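PDB 5X0O: LysR family transcriptional regulator, which probably regulates transcription through sequence-specific DNA binding by the whole protein, this chain being its LysR substrate-binding domain. Local coordinates for residues K8-T13 and N37-T42; L110-L115 and V124-G129; L115-G120 and P171-N176. All coordinates share one frame; numbering follows the deposited sequence.

Contact 1: K8-T13 and N37-T42; sequences KIKIST and NIELTT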
loop_
_atom_site.group_PDB
_atom_site.type_symbol
_atom_site.label_atom_id
_atom_site.label_comp_id
_atom_site.label_asym_id
_atom_site.label_seq_id
_atom_site.Cartn_x
_atom_site.Cartn_y
_atom_site.Cartn_z
ATOM N N LYS A 8 3.515 17.628 16.877
ATOM C CA LYS A 8 3.716 16.462 16.032
ATOM C C LYS A 8 4.976 16.656 15.203
ATOM O O LYS A 8 5.559 17.742 15.156
ATOM C CB LYS A 8 2.517 16.227 15.107
ATOM C CG LYS A 8 2.451 17.216 13.945
ATOM C CD LYS A 8 1.032 17.376 13.426
ATOM C CE LYS A 8 0.919 18.515 12.422
ATOM N NZ LYS A 8 1.044 19.844 13.077
ATOM N N ILE A 9 5.386 15.580 14.539
ATOM C CA ILE A 9 6.429 15.621 13.521
ATOM C C ILE A 9 5.787 15.230 12.199
ATOM O O ILE A 9 5.198 14.147 12.085
ATOM C CB ILE A 9 7.604 14.691 13.858
ATOM C CG1 ILE A 9 8.210 15.072 15.205
ATOM C CG2 ILE A 9 8.667 14.773 12.783
ATOM C CD1 ILE A 9 9.481 14.336 15.503
ATOM N N LYS A 10 5.888 16.112 11.207
ATOM C CA LYS A 10 5.239 15.929 9.914
ATOM C C LYS A 10 6.288 15.468 8.906
ATOM O O LYS A 10 7.193 16.233 8.552
ATOM C CB LYS A 10 4.569 17.228 9.470
ATOM C CG LYS A 10 3.526 17.068 8.383
ATOM C CD LYS A 10 2.727 18.351 8.195
ATOM C CE LYS A 10 1.667 18.184 7.119
ATOM N NZ LYS A 10 0.859 16.948 7.335
ATOM N N ILE A 11 6.172 14.221 8.444
ATOM C CA ILE A 11 7.151 13.640 7.535
ATOM C C ILE A 11 6.460 13.095 6.291
ATOM O O ILE A 11 5.277 12.736 6.312
ATOM C CB ILE A 11 7.990 12.536 8.219
ATOM C CG1 ILE A 11 7.165 11.270 8.420
ATOM C CG2 ILE A 11 8.510 13.005 9.560
ATOM C CD1 ILE A 11 7.983 10.103 8.923
ATOM N N SER A 12 7.216 13.041 5.195
ATOM C CA SER A 12 6.747 12.522 3.916
ATOM C C SER A 12 7.736 11.474 3.425
ATOM O O SER A 12 8.948 11.703 3.452
ATOM C CB SER A 12 6.601 13.643 2.880
ATOM O OG SER A 12 6.486 13.120 1.568
ATOM N N THR A 13 7.220 10.336 2.979
ATOM C CA THR A 13 8.022 9.210 2.532
ATOM C C THR A 13 7.581 8.785 1.142
ATOM O O THR A 13 6.441 9.044 0.738
ATOM C CB THR A 13 7.901 8.021 3.499
ATOM O OG1 THR A 13 6.518 7.700 3.697
ATOM C CG2 THR A 13 8.541 8.349 4.837
ATOM N N ASN A 37 4.674 12.455 18.788
ATOM C CA ASN A 37 3.655 12.064 17.825
ATOM C C ASN A 37 4.179 12.278 16.413
ATOM O O ASN A 37 4.880 13.257 16.139
ATOM C CB ASN A 37 2.363 12.859 18.024
ATOM C CG ASN A 37 1.896 12.861 19.463
ATOM O OD1 ASN A 37 1.401 11.854 19.971
ATOM N ND2 ASN A 37 2.052 13.998 20.132
ATOM N N ILE A 38 3.835 11.358 15.518
ATOM C CA ILE A 38 4.310 11.373 14.142
ATOM C C ILE A 38 3.107 11.427 13.212
ATOM O O ILE A 38 2.138 10.682 13.399
ATOM C CB ILE A 38 5.189 10.143 13.840
ATOM C CG1 ILE A 38 6.584 10.340 14.433
ATOM C CG2 ILE A 38 5.261 9.882 12.338
ATOM C CD1 ILE A 38 7.554 9.230 14.094
ATOM N N GLU A 39 3.164 12.317 12.223
ATOM C CA GLU A 39 2.169 12.389 11.158
ATOM C C GLU A 39 2.878 12.080 9.844
ATOM O O GLU A 39 3.746 12.844 9.407
ATOM C CB GLU A 39 1.487 13.755 11.124
ATOM C CG GLU A 39 -0.039 13.671 11.104
ATOM C CD GLU A 39 -0.718 14.898 11.700
ATOM O OE1 GLU A 39 -0.865 14.967 12.943
ATOM O OE2 GLU A 39 -1.109 15.797 10.922
ATOM N N LEU A 40 2.513 10.962 9.224
ATOM C CA LEU A 40 3.205 10.445 8.054
ATOM C C LEU A 40 2.294 10.495 6.834
ATOM O O LEU A 40 1.104 10.180 6.922
ATOM C CB LEU A 40 3.674 9.010 8.301
ATOM C CG LEU A 40 4.143 8.196 7.096
ATOM C CD1 LEU A 40 5.351 8.849 6.452
ATOM C CD2 LEU A 40 4.459 6.767 7.507
ATOM N N THR A 41 2.860 10.889 5.694
ATOM C CA THR A 41 2.114 10.968 4.440
ATOM C C THR A 41 2.945 10.313 3.347
ATOM O O THR A 41 3.994 10.841 2.965
ATOM C CB THR A 41 1.790 12.417 4.075
ATOM O OG1 THR A 41 1.327 13.116 5.238
ATOM C CG2 THR A 41 0.717 12.466 2.996
ATOM N N THR A 42 2.484 9.167 2.847
ATOM C CA THR A 42 3.141 8.518 1.717
ATOM C C THR A 42 2.881 9.321 0.447
ATOM O O THR A 42 1.725 9.581 0.095
ATOM C CB THR A 42 2.644 7.081 1.561
ATOM O OG1 THR A 42 1.218 7.044 1.691
ATOM C CG2 THR A 42 3.257 6.194 2.629
#

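Contact 2: L110-L115 and V124-G129; sequences LLKWTL and VNVDRG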
loop_
_atom_site.group_PDB
_atom_site.type_symbol
_atom_site.label_atom_id
_atom_site.label_comp_id
_atom_site.label_asym_id
_atom_site.label_seq_id
_atom_site.Cartn_x
_atom_site.Cartn_y
_atom_site.Cartn_z
ATOM N N LEU A 110 6.839 2.939 -12.373
ATOM C CA LEU A 110 7.615 2.198 -13.371
ATOM C C LEU A 110 6.739 1.719 -14.526
ATOM O O LEU A 110 6.822 0.570 -14.954
ATOM C CB LEU A 110 8.337 1.031 -12.707
ATOM C CG LEU A 110 9.213 1.408 -11.509
ATOM C CD1 LEU A 110 9.766 0.165 -10.824
ATOM C CD2 LEU A 110 10.337 2.351 -11.931
ATOM N N LEU A 111 5.892 2.602 -15.058
ATOM C CA LEU A 111 5.173 2.279 -16.285
ATOM C C LEU A 111 6.079 2.333 -17.507
ATOM O O LEU A 111 5.773 1.696 -18.519
ATOM C CB LEU A 111 3.990 3.226 -16.476
ATOM C CG LEU A 111 2.821 3.040 -15.511
ATOM C CD1 LEU A 111 1.669 3.946 -15.906
ATOM C CD2 LEU A 111 2.382 1.587 -15.491
ATOM N N LYS A 112 7.176 3.079 -17.433
ATOM C CA LYS A 112 8.168 3.165 -18.501
ATOM C C LYS A 112 9.432 2.472 -18.012
ATOM O O LYS A 112 10.072 2.935 -17.063
ATOM C CB LYS A 112 8.446 4.621 -18.872
ATOM C CG LYS A 112 9.410 4.811 -20.033
ATOM C CD LYS A 112 9.697 6.288 -20.262
ATOM C CE LYS A 112 10.461 6.513 -21.557
ATOM N NZ LYS A 112 11.298 7.746 -21.521
ATOM N N TRP A 113 9.788 1.362 -18.653
ATOM C CA TRP A 113 10.956 0.585 -18.260
ATOM C C TRP A 113 12.155 1.075 -19.060
ATOM O O TRP A 113 12.220 0.877 -20.277
ATOM C CB TRP A 113 10.722 -0.905 -18.493
ATOM C CG TRP A 113 9.655 -1.515 -17.639
ATOM C CD1 TRP A 113 8.914 -0.895 -16.673
ATOM C CD2 TRP A 113 9.206 -2.876 -17.675
ATOM N NE1 TRP A 113 8.033 -1.786 -16.107
ATOM C CE2 TRP A 113 8.192 -3.009 -16.705
ATOM C CE3 TRP A 113 9.566 -3.994 -18.435
ATOM C CZ2 TRP A 113 7.535 -4.218 -16.473
ATOM C CZ3 TRP A 113 8.911 -5.191 -18.205
ATOM C CH2 TRP A 113 7.908 -5.294 -17.233
ATOM N N THR A 114 13.101 1.716 -18.383
ATOM C CA THR A 114 14.357 2.140 -18.995
ATOM C C THR A 114 15.437 1.211 -18.451
ATOM O O THR A 114 15.922 1.396 -17.332
ATOM C CB THR A 114 14.656 3.608 -18.699
ATOM O OG1 THR A 114 13.531 4.412 -19.080
ATOM C CG2 THR A 114 15.879 4.070 -19.478
ATOM N N LEU A 115 15.803 0.210 -19.246
ATOM C CA LEU A 115 16.682 -0.871 -18.821
ATOM C C LEU A 115 18.067 -0.695 -19.430
ATOM O O LEU A 115 18.194 -0.453 -20.634
ATOM C CB LEU A 115 16.089 -2.220 -19.222
ATOM C CG LEU A 115 14.653 -2.444 -18.752
ATOM C CD1 LEU A 115 14.132 -3.742 -19.324
ATOM C CD2 LEU A 115 14.578 -2.447 -17.229
ATOM N N VAL A 124 14.358 0.885 -23.770
ATOM C CA VAL A 124 13.151 1.430 -23.158
ATOM C C VAL A 124 11.957 0.586 -23.584
ATOM O O VAL A 124 11.810 0.259 -24.769
ATOM C CB VAL A 124 12.944 2.907 -23.540
ATOM C CG1 VAL A 124 11.541 3.374 -23.148
ATOM C CG2 VAL A 124 14.005 3.778 -22.882
ATOM N N ASN A 125 11.107 0.235 -22.621
ATOM C CA ASN A 125 9.877 -0.506 -22.876
ATOM C C ASN A 125 8.687 0.339 -22.444
ATOM O O ASN A 125 8.548 0.660 -21.258
ATOM C CB ASN A 125 9.874 -1.847 -22.138
ATOM C CG ASN A 125 8.659 -2.694 -22.474
ATOM O OD1 ASN A 125 7.543 -2.401 -22.042
ATOM N ND2 ASN A 125 8.871 -3.754 -23.246
ATOM N N VAL A 126 7.831 0.692 -23.401
ATOM C CA VAL A 126 6.613 1.438 -23.117
ATOM C C VAL A 126 5.418 0.593 -23.533
ATOM O O VAL A 126 4.364 1.124 -23.905
ATOM C CB VAL A 126 6.600 2.802 -23.832
ATOM C CG1 VAL A 126 7.514 3.790 -23.115
ATOM C CG2 VAL A 126 7.007 2.643 -25.291
ATOM N N ASP A 127 5.578 -0.728 -23.482
ATOM C CA ASP A 127 4.488 -1.626 -23.826
ATOM C C ASP A 127 3.335 -1.465 -22.845
ATOM O O ASP A 127 3.523 -1.125 -21.675
ATOM C CB ASP A 127 4.959 -3.080 -23.818
ATOM C CG ASP A 127 5.797 -3.431 -25.025
ATOM O OD1 ASP A 127 5.744 -2.689 -26.028
ATOM O OD2 ASP A 127 6.504 -4.459 -24.971
ATOM N N ARG A 128 2.126 -1.710 -23.338
ATOM C CA ARG A 128 0.949 -1.742 -22.485
ATOM C C ARG A 128 0.935 -3.071 -21.741
ATOM O O ARG A 128 0.951 -4.138 -22.366
ATOM C CB ARG A 128 -0.315 -1.550 -23.321
ATOM C CG ARG A 128 -1.583 -2.106 -22.701
ATOM C CD ARG A 128 -2.810 -1.668 -23.486
ATOM N NE ARG A 128 -3.748 -2.766 -23.707
ATOM C CZ ARG A 128 -4.804 -2.693 -24.511
ATOM N NH1 ARG A 128 -5.604 -3.741 -24.658
ATOM N NH2 ARG A 128 -5.055 -1.574 -25.174
ATOM N N GLY A 129 0.942 -3.012 -20.413
ATOM C CA GLY A 129 0.980 -4.228 -19.624
ATOM C C GLY A 129 -0.345 -4.965 -19.623
ATOM O O GLY A 129 -1.418 -4.379 -19.773
#

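Contact 3: L115-G120 and P171-N176; sequences LINSKG and PDWSAN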
loop_
_atom_site.group_PDB
_atom_site.type_symbol
_atom_site.label_atom_id
_atom_site.label_comp_id
_atom_site.label_asym_id
_atom_site.label_seq_id
_atom_site.Cartn_x
_atom_site.Cartn_y
_atom_site.Cartn_z
ATOM N N LEU A 115 15.803 0.210 -19.246
ATOM C CA LEU A 115 16.682 -0.871 -18.821
ATOM C C LEU A 115 18.067 -0.695 -19.430
ATOM O O LEU A 115 18.194 -0.453 -20.634
ATOM C CB LEU A 115 16.089 -2.220 -19.222
ATOM C CG LEU A 115 14.653 -2.444 -18.752
ATOM C CD1 LEU A 115 14.132 -3.742 -19.324
ATOM C CD2 LEU A 115 14.578 -2.447 -17.229
ATOM N N ILE A 116 19.099 -0.824 -18.598
ATOM C CA ILE A 116 20.491 -0.675 -19.010
ATOM C C ILE A 116 21.235 -1.957 -18.668
ATOM O O ILE A 116 21.081 -2.495 -17.566
ATOM C CB ILE A 116 21.159 0.536 -18.328
ATOM C CG1 ILE A 116 20.343 1.803 -18.580
ATOM C CG2 ILE A 116 22.540 0.746 -18.870
ATOM C CD1 ILE A 116 19.462 2.228 -17.369
ATOM N N ASN A 117 22.045 -2.443 -19.604
ATOM C CA ASN A 117 22.766 -3.691 -19.407
ATOM C C ASN A 117 24.193 -3.420 -18.920
ATOM O O ASN A 117 24.572 -2.282 -18.625
ATOM C CB ASN A 117 22.736 -4.525 -20.691
ATOM C CG ASN A 117 23.460 -3.859 -21.839
ATOM O OD1 ASN A 117 23.945 -2.736 -21.719
ATOM N ND2 ASN A 117 23.531 -4.551 -22.971
ATOM N N SER A 118 25.003 -4.482 -18.839
ATOM C CA SER A 118 26.315 -4.368 -18.203
ATOM C C SER A 118 27.319 -3.626 -19.076
ATOM O O SER A 118 28.278 -3.044 -18.553
ATOM C CB SER A 118 26.853 -5.754 -17.843
ATOM O OG SER A 118 27.036 -6.552 -19.000
ATOM N N LYS A 119 27.133 -3.636 -20.394
ATOM C CA LYS A 119 28.028 -2.926 -21.293
ATOM C C LYS A 119 27.463 -1.583 -21.746
ATOM O O LYS A 119 28.007 -0.977 -22.673
ATOM C CB LYS A 119 28.376 -3.796 -22.505
ATOM C CG LYS A 119 27.199 -4.471 -23.191
ATOM C CD LYS A 119 27.684 -5.406 -24.297
ATOM C CE LYS A 119 28.314 -4.626 -25.445
ATOM N NZ LYS A 119 29.295 -5.438 -26.220
ATOM N N GLY A 120 26.383 -1.111 -21.121
ATOM C CA GLY A 120 25.946 0.264 -21.268
ATOM C C GLY A 120 24.768 0.519 -22.189
ATOM O O GLY A 120 24.319 1.669 -22.276
ATOM N N PRO A 171 19.191 -11.106 -16.247
ATOM C CA PRO A 171 19.990 -10.636 -15.102
ATOM C C PRO A 171 21.094 -9.663 -15.471
ATOM O O PRO A 171 21.695 -9.069 -14.566
ATOM C CB PRO A 171 20.576 -11.933 -14.521
ATOM C CG PRO A 171 20.166 -13.051 -15.466
ATOM C CD PRO A 171 19.616 -12.435 -16.707
ATOM N N ASP A 172 21.399 -9.495 -16.753
ATOM C CA ASP A 172 22.338 -8.467 -17.171
ATOM C C ASP A 172 21.691 -7.091 -17.254
ATOM O O ASP A 172 22.396 -6.106 -17.493
ATOM C CB ASP A 172 22.954 -8.838 -18.522
ATOM C CG ASP A 172 24.317 -8.209 -18.735
ATOM O OD1 ASP A 172 25.302 -8.697 -18.138
ATOM O OD2 ASP A 172 24.407 -7.226 -19.503
ATOM N N TRP A 173 20.382 -6.998 -17.047
ATOM C CA TRP A 173 19.643 -5.756 -17.202
ATOM C C TRP A 173 19.084 -5.294 -15.864
ATOM O O TRP A 173 18.828 -6.103 -14.963
ATOM C CB TRP A 173 18.499 -5.921 -18.205
ATOM C CG TRP A 173 18.970 -6.276 -19.573
ATOM C CD1 TRP A 173 19.261 -7.521 -20.043
ATOM C CD2 TRP A 173 19.210 -5.371 -20.655
ATOM N NE1 TRP A 173 19.664 -7.449 -21.353
ATOM C CE2 TRP A 173 19.642 -6.139 -21.753
ATOM C CE3 TRP A 173 19.100 -3.985 -20.803
ATOM C CZ2 TRP A 173 19.964 -5.569 -22.979
ATOM C CZ3 TRP A 173 19.420 -3.421 -22.020
ATOM C CH2 TRP A 173 19.847 -4.211 -23.094
ATOM N N SER A 174 18.895 -3.980 -15.751
ATOM C CA SER A 174 18.266 -3.331 -14.608
ATOM C C SER A 174 18.162 -1.845 -14.908
ATOM O O SER A 174 18.904 -1.308 -15.737
ATOM C CB SER A 174 19.053 -3.538 -13.312
ATOM O OG SER A 174 20.160 -2.657 -13.251
ATOM N N ALA A 175 17.224 -1.190 -14.230
ATOM C CA ALA A 175 17.230 0.261 -14.188
ATOM C C ALA A 175 18.374 0.741 -13.304
ATOM O O ALA A 175 18.816 0.047 -12.383
ATOM C CB ALA A 175 15.894 0.791 -13.664
ATOM N N ASN A 176 18.875 1.930 -13.607
ATOM C CA ASN A 176 19.995 2.461 -12.850
ATOM C C ASN A 176 19.551 2.752 -11.416
ATOM O O ASN A 176 18.429 3.229 -11.193
ATOM C CB ASN A 176 20.556 3.723 -13.512
ATOM C CG ASN A 176 21.538 3.399 -14.641
ATOM O OD1 ASN A 176 22.405 2.546 -14.468
ATOM N ND2 ASN A 176 21.443 4.117 -15.774
#

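Contact 1: K8-T13 and N37-T42
Ile9 and Glu39 meet in a short backbone bond between parallel strands, Glu39 N giving its hydrogen to Ile9 O at 2.7 Å and almost straight (176° at the hydrogen). Four more bonds follow the same ladder: Ile9 N to Asn37 O, Ile11 N to Glu39 O, Thr41 N to Ile11 O and Thr13 N to Thr41 O. The last is the longest, 3.3 Å from Thr13 N to Thr41 O, and its donor stands above the carbonyl plane.

Leu40 carries much of the side-chain packing. Its CB lies 4.2 Å from CG1 of Ile11, CG lies at a similar distance from OG1 of Thr13, and CD1 does most of the touching, 3.6 Å from Ile11 CG1 and 3.2 Å from Thr13 OG1. With CG anti to the backbone N (chi1 167°), the leucine reaches along the strand towards Thr13, whose side chain it crosses at about a right angle; the polar need of that hydroxyl is met by Thr18.

On the face bearing Lys10 and Glu39, the carboxylate rests against the aliphatic part of Lys8, with OE1 of Glu39 3.1 Å from Lys8 CD. A bend at chi4 (-71°) holds Lys8 NZ 5.1 Å from Glu39 OE2, and Lys10 NZ stays 4.3 Å from the same oxygen, so neither lysine forms a salt bridge with it.

The two strands and the helices 18-21 and 23-32 that join them form a beta-alpha-beta crossover. Leu26 of helix 23-32 covers Ile11 and Leu40, while Phe197 of helix 192-202 packs on Ile9. Strand 56-60 flanks strand 9-14, and beyond strand 38-43 a strand of the second subunit continues the sheet in parallel.

Contact 2: L110-L115 and V124-G129
The beta hairpin of strands 113-116 and 122-125 starts here, where Trp113 and Asn125 form an antiparallel hydrogen-bonded pair. Trp113 N gives to Asn125 O at 3.0 Å, and Asn125 N returns the bond to Trp113 O at 2.7 Å. That same Trp113 oxygen also receives a CA-H...O contact from Val124 CA (3.1 Å). The CB atoms of Trp113 and Asn125 meet at 3.9 Å on the buried side.

At the end of the strand Asn125 forms an Asx turn. Its CG stands anti to the backbone N (chi1 -175°), which places OD1 3.0 Å from Asp127 N, a donor standing well out of the side-chain amide plane. Lys106 binds that OD1 too; its ammonium also reaches Leu111 O and Asp127 O and makes a cation-pi contact with Trp113. The indole is steadied at its edge, where Leu110 O lies in the ring plane and takes a weak hydrogen bond from Trp113 NE1.

On the face of Thr114 and Val124, the contacts are largely aliphatic. The extended chain of Lys112 obliquely passes Val124, with CE 3.7 Å from Val124 CG1, and runs alongside Val126, its CG 3.8 Å from Val126 CG1. Next to Val124, Thr114 points the same way and brings its OG1 and CG2 against CG2 of the valine. Beyond the turn, Arg128 packs on Asn37 of the second subunit.

Contact 3: L115-G120 and P171-N176
Asp172 OD2 is gripped twice by a single residue: Ser118 N reaches it at 2.9 Å and Ser118 OG at 2.8 Å. The two bonds differ in approach, the amide coming from above the carboxylate plane and the hydroxyl using the syn lone pair. The serine OG sits between its own backbone N and carbonyl carbon (chi1 62°), where both donors can converge on one oxygen. Both donors belong to the type I turn from Asn117 to Gly120 at the tip of the hairpin.

Beside it, Asn117 lies alongside Trp173, its CB over one face. That CB stands 3.4 Å from the centroid of the six-membered ring and 3° off the normal, a CH-pi contact, while the amide continues above CZ2 and CH2 with its plane tilted 30° to the indole. The ring edge meets Leu115, whose O is 3.5 Å from Trp173 CZ3. Outside these residues, His95 stacks edge-to-face with the same indole.

A single antiparallel bridge follows. Ile116 N donates to Ser174 O at 2.9 Å, and Ser174 N gives a longer bond, 3.2 Å, to Ile116 O. At the end of the 171-176 segment the CD1 of Ile116 presses on the amide of Asn176, 3.2 Å from its ND2.

With a backbone bridge, an aromatic face and a carboxylate oxygen that accepts two hydrogen bonds, the loop leading to strand 178-184 is joined to the hairpin by directional bonds as well as by packing on the indole. The two Ser118 donors probably favour a charged Asp172.

Overall arrangement
Contact 1 lies on the opposite side of the chain's centre from contacts 2 and 3, its nearest atoms about 14 Å and 17 Å from theirs. It joins neighbouring strands of the large mixed sheet through a regular parallel ladder with a mostly buried apolar face. Contacts 2 and 3 share Leu115 and strand 113-116 and touch each other: 2 closes the base of the small hairpin, 3 binds its far end to the loop after strand 167-168. Both bury a tryptophan, with more of the touching residues exposed in contact 2 than in contact 3. Only in contact 3 does a side chain hydrogen-bond across the two segments, at Asp172 and Ser118. Contacts 1 and 2 reach the second subunit, whereas contact 3 stays within its own chain.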